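Local atomic coordinates of 3-hydroxyacyl-CoA dehydrogenase type-2 (Mycobacterium avium, PDB entry 3PPI), a protein that probably oxidises 3-hydroxyacyl-CoA thioesters to their 3-oxoacyl forms with a nicotinamide cofactor, as a Rossmann-fold short-chain dehydrogenase. Residues A97-L101 with G102-Y106; R271-G274 with A275-T279. One frame throughout, in Å; residues are numbered along the deposited sequence.

Both contacts are local and both sit at ends of strands of the same parallel Rossmann sheet, on opposite sides of the chain's centre, with nearest atoms about 17 Å apart. Interaction 1 leads into a central strand, 103-109, from the helix before it. It is partly buried, lies within one subunit, and relies on a single amide-to-backbone hydrogen bond plus a small apolar touch. Interaction 2 leaves an edge strand of the chain's own sheet, 269-272, and starts the C-terminal tail. It is buried with the help of neighbouring subunits, and its chemistry is ionic: two arginines share an aspartate and a carbonyl oxygen beside a tight turn, and a water links one to the aspartate.

Interaction 1 of 2, residues A97-L101 with G102-Y106; sequences AANQL and GRLRY
The amide oxygen OD1 of Asn-99 accepts the backbone N-H of Leu-104 at 2.9 Å, nearly straight at 171°, with the donor lying above the carbonyl plane. The bond spans the turn by which helix 88-98 feeds strand 103-109 of the Rossmann fold. Asparagine suits the place because its short side chain brings a carbonyl to the first residues of the strand. On the other end of its amide, ND2 makes a weak hydrogen bond to Ser-154 OG of helix 130-156.

Arg-103 runs alongside Asn-99, their flat groups almost perpendicular (89°). A bend at chi2 (39°) turns its chain back, so that CD comes 3.2 Å from OD1 and ND2 lies over one guanidinium face. The guanidinium itself is held by Ser-154 O, through NH2.

A type I turn runs from Ala-98 to Leu-101, with Leu-101 N bonded to Ala-98 O. Gly-102 follows with backbone angles at which a CB would collide with the carbonyl oxygen of Leu-101; glycine fits for that reason. Leu-104 points back at the helix and packs against strand 31-36 too. Its CD1 meets the small CB of Ala-98 at 4.0 Å.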
loop_
_atom_site.group_PDB
_atom_site.type_symbol
_atom_site.label_atom_id
_atom_site.label_comp_id
_atom_site.label_asym_id
_atom_site.label_seq_id
_atom_site.Cartn_x
_atom_site.Cartn_y
_atom_site.Cartn_z
ATOM N N ALA A 97 19.893 -0.711 32.835
ATOM C CA ALA A 97 20.474 -2.057 32.828
ATOM C C ALA A 97 21.236 -2.343 31.515
ATOM O O ALA A 97 22.375 -2.803 31.541
ATOM C CB ALA A 97 19.403 -3.100 33.064
ATOM N N ALA A 98 20.620 -2.042 30.374
ATOM C CA ALA A 98 21.279 -2.200 29.073
ATOM C C ALA A 98 22.598 -1.440 28.976
ATOM O O ALA A 98 23.566 -1.938 28.394
ATOM C CB ALA A 98 20.341 -1.756 27.939
ATOM N N ASN A 99 22.635 -0.237 29.546
ATOM C CA ASN A 99 23.832 0.602 29.493
ATOM C C ASN A 99 24.956 0.152 30.455
ATOM O O ASN A 99 26.045 0.721 30.439
ATOM C CB ASN A 99 23.475 2.089 29.682
ATOM C CG ASN A 99 23.033 2.752 28.381
ATOM O OD1 ASN A 99 23.716 2.650 27.361
ATOM N ND2 ASN A 99 21.894 3.442 28.414
ATOM N N GLN A 100 24.681 -0.864 31.275
ATOM C CA GLN A 100 25.721 -1.566 32.038
ATOM C C GLN A 100 26.291 -2.734 31.235
ATOM O O GLN A 100 27.320 -3.283 31.591
ATOM C CB GLN A 100 25.163 -2.120 33.351
ATOM C CG GLN A 100 24.452 -1.091 34.227
ATOM C CD GLN A 100 25.402 -0.234 35.005
ATOM O OE1 GLN A 100 26.574 -0.071 34.634
ATOM N NE2 GLN A 100 24.916 0.313 36.119
ATOM N N LEU A 101 25.607 -3.121 30.163
ATOM C CA LEU A 101 26.033 -4.252 29.346
ATOM C C LEU A 101 26.771 -3.813 28.083
ATOM O O LEU A 101 27.105 -4.648 27.259
ATOM C CB LEU A 101 24.822 -5.112 28.953
ATOM C CG LEU A 101 24.171 -5.944 30.061
ATOM C CD1 LEU A 101 22.969 -6.712 29.510
ATOM C CD2 LEU A 101 25.178 -6.902 30.689
ATOM N N GLY A 102 27.001 -2.512 27.929
ATOM C CA GLY A 102 27.564 -1.947 26.700
ATOM C C GLY A 102 26.854 -0.634 26.452
ATOM O O GLY A 102 26.120 -0.180 27.318
ATOM N N ARG A 103 27.064 -0.008 25.295
ATOM C CA ARG A 103 26.311 1.192 24.975
ATOM C C ARG A 103 25.017 0.768 24.268
ATOM O O ARG A 103 25.051 0.063 23.268
ATOM C CB ARG A 103 27.119 2.193 24.118
ATOM C CG ARG A 103 26.409 3.583 23.912
ATOM C CD ARG A 103 25.700 4.011 25.220
ATOM N NE ARG A 103 25.231 5.395 25.351
ATOM C CZ ARG A 103 23.967 5.809 25.201
ATOM N NH1 ARG A 103 22.985 4.972 24.838
ATOM N NH2 ARG A 103 23.681 7.101 25.396
ATOM N N LEU A 104 23.879 1.180 24.817
ATOM C CA LEU A 104 22.589 0.859 24.220
ATOM C C LEU A 104 22.529 1.475 22.842
ATOM O O LEU A 104 22.611 2.698 22.707
ATOM C CB LEU A 104 21.443 1.398 25.081
ATOM C CG LEU A 104 20.025 1.191 24.548
ATOM C CD1 LEU A 104 19.728 -0.288 24.304
ATOM C CD2 LEU A 104 19.036 1.789 25.537
ATOM N N ARG A 105 22.396 0.637 21.819
ATOM C CA ARG A 105 22.247 1.148 20.465
ATOM C C ARG A 105 21.031 0.595 19.710
ATOM O O ARG A 105 20.684 1.126 18.667
ATOM C CB ARG A 105 23.525 0.895 19.673
ATOM C CG ARG A 105 24.730 1.681 20.187
ATOM C CD ARG A 105 25.922 1.534 19.214
ATOM N NE ARG A 105 27.084 2.312 19.634
ATOM C CZ ARG A 105 27.300 3.605 19.375
ATOM N NH1 ARG A 105 26.445 4.330 18.665
ATOM N NH2 ARG A 105 28.405 4.183 19.835
ATOM N N TYR A 106 20.379 -0.431 20.257
ATOM C CA TYR A 106 19.355 -1.184 19.547
ATOM C C TYR A 106 18.201 -1.612 20.439
ATOM O O TYR A 106 18.395 -1.922 21.603
ATOM C CB TYR A 106 19.980 -2.443 18.965
ATOM C CG TYR A 106 21.177 -2.183 18.087
ATOM C CD1 TYR A 106 21.013 -1.660 16.821
ATOM C CD2 TYR A 106 22.470 -2.437 18.534
ATOM C CE1 TYR A 106 22.090 -1.412 16.002
ATOM C CE2 TYR A 106 23.567 -2.188 17.723
ATOM C CZ TYR A 106 23.363 -1.673 16.451
ATOM O OH TYR A 106 24.405 -1.407 15.620
#

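Interaction 2 of 2, residues R271-G274 with A275-T279; sequences RLDG and AQRFT
The guanidinium groups of Arg-271 and Arg-277 lie flat on each other, centres 3.6 Å apart and planes 27° from parallel. CZ of Arg-277 stands over the middle of the Arg-271 plane, while at the edge of that plane sits Asp-273 OD2. Arg-271 CZ in turn lies over a face of Arg-277, offset toward its rim. The two arginines flank a type I' beta turn, Asp-273 to Gln-276, where the chain leaves strand 269-272 of the Rossmann sheet for its C-terminal tail.

The closeness of two like charges is probably offset by the carboxylate and carbonyl oxygens round them. Arg-271 grips Asp-273 side-on, NE at 2.8 Å and NH2 at 3.0 Å from the same OD2, and a longer salt bridge reaches OD2 from Arg-277 NH1. Asp-273 would therefore be expected to stay ionised. Gln-276 O serves both arginines as well: it takes a 155° bond from Arg-277 NH1 and a weak one from Arg-271 NH2. At the other end, Arg-271 NH1 forms a salt bridge with Glu-179.

The turn rests on Gln-276 N bonded to Asp-273 O at 2.9 Å. Its central residues, Gly-274 and Ala-275, both take positive phi, which glycine accepts readily and alanine less so. Asp-273 CG sits between its own backbone N and carbonyl carbon (chi1 64°), and from there OD1 makes a weak bond to Ala-275 N.

Burial is completed by a second subunit: its Gly-267 O accepts from Arg-277 NH2, and its Ile-199 packs on Ala-275 and Arg-277. A water links the turn to the residue after it, donating to Asp-273 OD1 at 2.7 Å and accepting from Arg-277 NH1 at 2.9 Å.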
loop_
_atom_site.group_PDB
_atom_site.type_symbol
_atom_site.label_atom_id
_atom_site.label_comp_id
_atom_site.label_asym_id
_atom_site.label_seq_id
_atom_site.Cartn_x
_atom_site.Cartn_y
_atom_site.Cartn_z
ATOM N N ARG A 271 6.963 -7.362 5.574
ATOM C CA ARG A 271 6.034 -8.480 5.770
ATOM C C ARG A 271 6.808 -9.784 5.866
ATOM O O ARG A 271 7.633 -10.079 4.996
ATOM C CB ARG A 271 5.020 -8.580 4.618
ATOM C CG ARG A 271 4.110 -7.363 4.422
ATOM C CD ARG A 271 3.076 -7.592 3.303
ATOM N NE ARG A 271 2.166 -8.691 3.652
ATOM C CZ ARG A 271 0.842 -8.616 3.772
ATOM N NH1 ARG A 271 0.177 -7.507 3.496
ATOM N NH2 ARG A 271 0.158 -9.704 4.127
ATOM N N LEU A 272 6.539 -10.559 6.910
ATOM C CA LEU A 272 7.228 -11.846 7.145
ATOM C C LEU A 272 6.141 -12.896 7.379
ATOM O O LEU A 272 5.697 -13.096 8.508
ATOM C CB LEU A 272 8.148 -11.728 8.356
ATOM C CG LEU A 272 9.064 -12.904 8.661
ATOM C CD1 LEU A 272 10.087 -13.046 7.546
ATOM C CD2 LEU A 272 9.739 -12.745 10.044
ATOM N N ASP A 273 5.655 -13.491 6.294
ATOM C CA ASP A 273 4.342 -14.131 6.306
ATOM C C ASP A 273 4.096 -15.302 5.329
ATOM O O ASP A 273 2.951 -15.742 5.179
ATOM C CB ASP A 273 3.270 -13.051 6.091
ATOM C CG ASP A 273 3.361 -12.362 4.717
ATOM O OD1 ASP A 273 4.068 -12.836 3.782
ATOM O OD2 ASP A 273 2.684 -11.324 4.568
ATOM N N GLY A 274 5.143 -15.833 4.694
ATOM C CA GLY A 274 4.963 -16.969 3.775
ATOM C C GLY A 274 4.051 -16.660 2.591
ATOM O O GLY A 274 3.472 -17.558 2.010
ATOM N N ALA A 275 3.971 -15.383 2.234
ATOM C CA ALA A 275 3.045 -14.821 1.217
ATOM C C ALA A 275 1.549 -14.880 1.611
ATOM O O ALA A 275 0.675 -14.699 0.758
ATOM C CB ALA A 275 3.278 -15.427 -0.162
ATOM N N GLN A 276 1.259 -15.076 2.904
ATOM C CA GLN A 276 -0.122 -15.054 3.374
ATOM C C GLN A 276 -0.769 -13.663 3.226
ATOM O O GLN A 276 -0.136 -12.642 3.460
ATOM C CB GLN A 276 -0.226 -15.501 4.836
ATOM C CG GLN A 276 -1.665 -15.721 5.241
ATOM C CD GLN A 276 -1.884 -16.166 6.668
ATOM O OE1 GLN A 276 -0.983 -16.157 7.531
ATOM N NE2 GLN A 276 -3.122 -16.535 6.937
ATOM N N ARG A 277 -2.040 -13.654 2.832
ATOM C CA ARG A 277 -2.878 -12.471 2.976
ATOM C C ARG A 277 -4.099 -12.916 3.812
ATOM O O ARG A 277 -4.759 -13.894 3.438
ATOM C CB ARG A 277 -3.309 -11.927 1.605
ATOM C CG ARG A 277 -2.160 -11.525 0.666
ATOM C CD ARG A 277 -1.463 -10.302 1.171
ATOM N NE ARG A 277 -0.365 -9.777 0.347
ATOM C CZ ARG A 277 0.907 -10.147 0.455
ATOM N NH1 ARG A 277 1.258 -11.127 1.277
ATOM N NH2 ARG A 277 1.829 -9.570 -0.304
ATOM N N PHE A 278 -4.367 -12.242 4.936
ATOM C CA PHE A 278 -5.464 -12.668 5.833
ATOM C C PHE A 278 -6.799 -12.521 5.123
ATOM O O PHE A 278 -7.103 -11.462 4.542
ATOM C CB PHE A 278 -5.552 -11.842 7.125
ATOM C CG PHE A 278 -4.488 -12.136 8.167
ATOM C CD1 PHE A 278 -3.712 -13.288 8.140
ATOM C CD2 PHE A 278 -4.331 -11.256 9.245
ATOM C CE1 PHE A 278 -2.770 -13.540 9.150
ATOM C CE2 PHE A 278 -3.392 -11.496 10.254
ATOM C CZ PHE A 278 -2.611 -12.643 10.209
ATOM N N THR A 279 -7.595 -13.582 5.188
ATOM C CA THR A 279 -8.998 -13.551 4.783
ATOM C C THR A 279 -9.848 -12.932 5.928
ATOM O O THR A 279 -9.347 -12.702 7.030
ATOM C CB THR A 279 -9.482 -14.969 4.461
ATOM O OG1 THR A 279 -9.265 -15.807 5.601
ATOM C CG2 THR A 279 -8.713 -15.542 3.246
HETATM O O HOH W 1 4.083 -11.089 1.696
#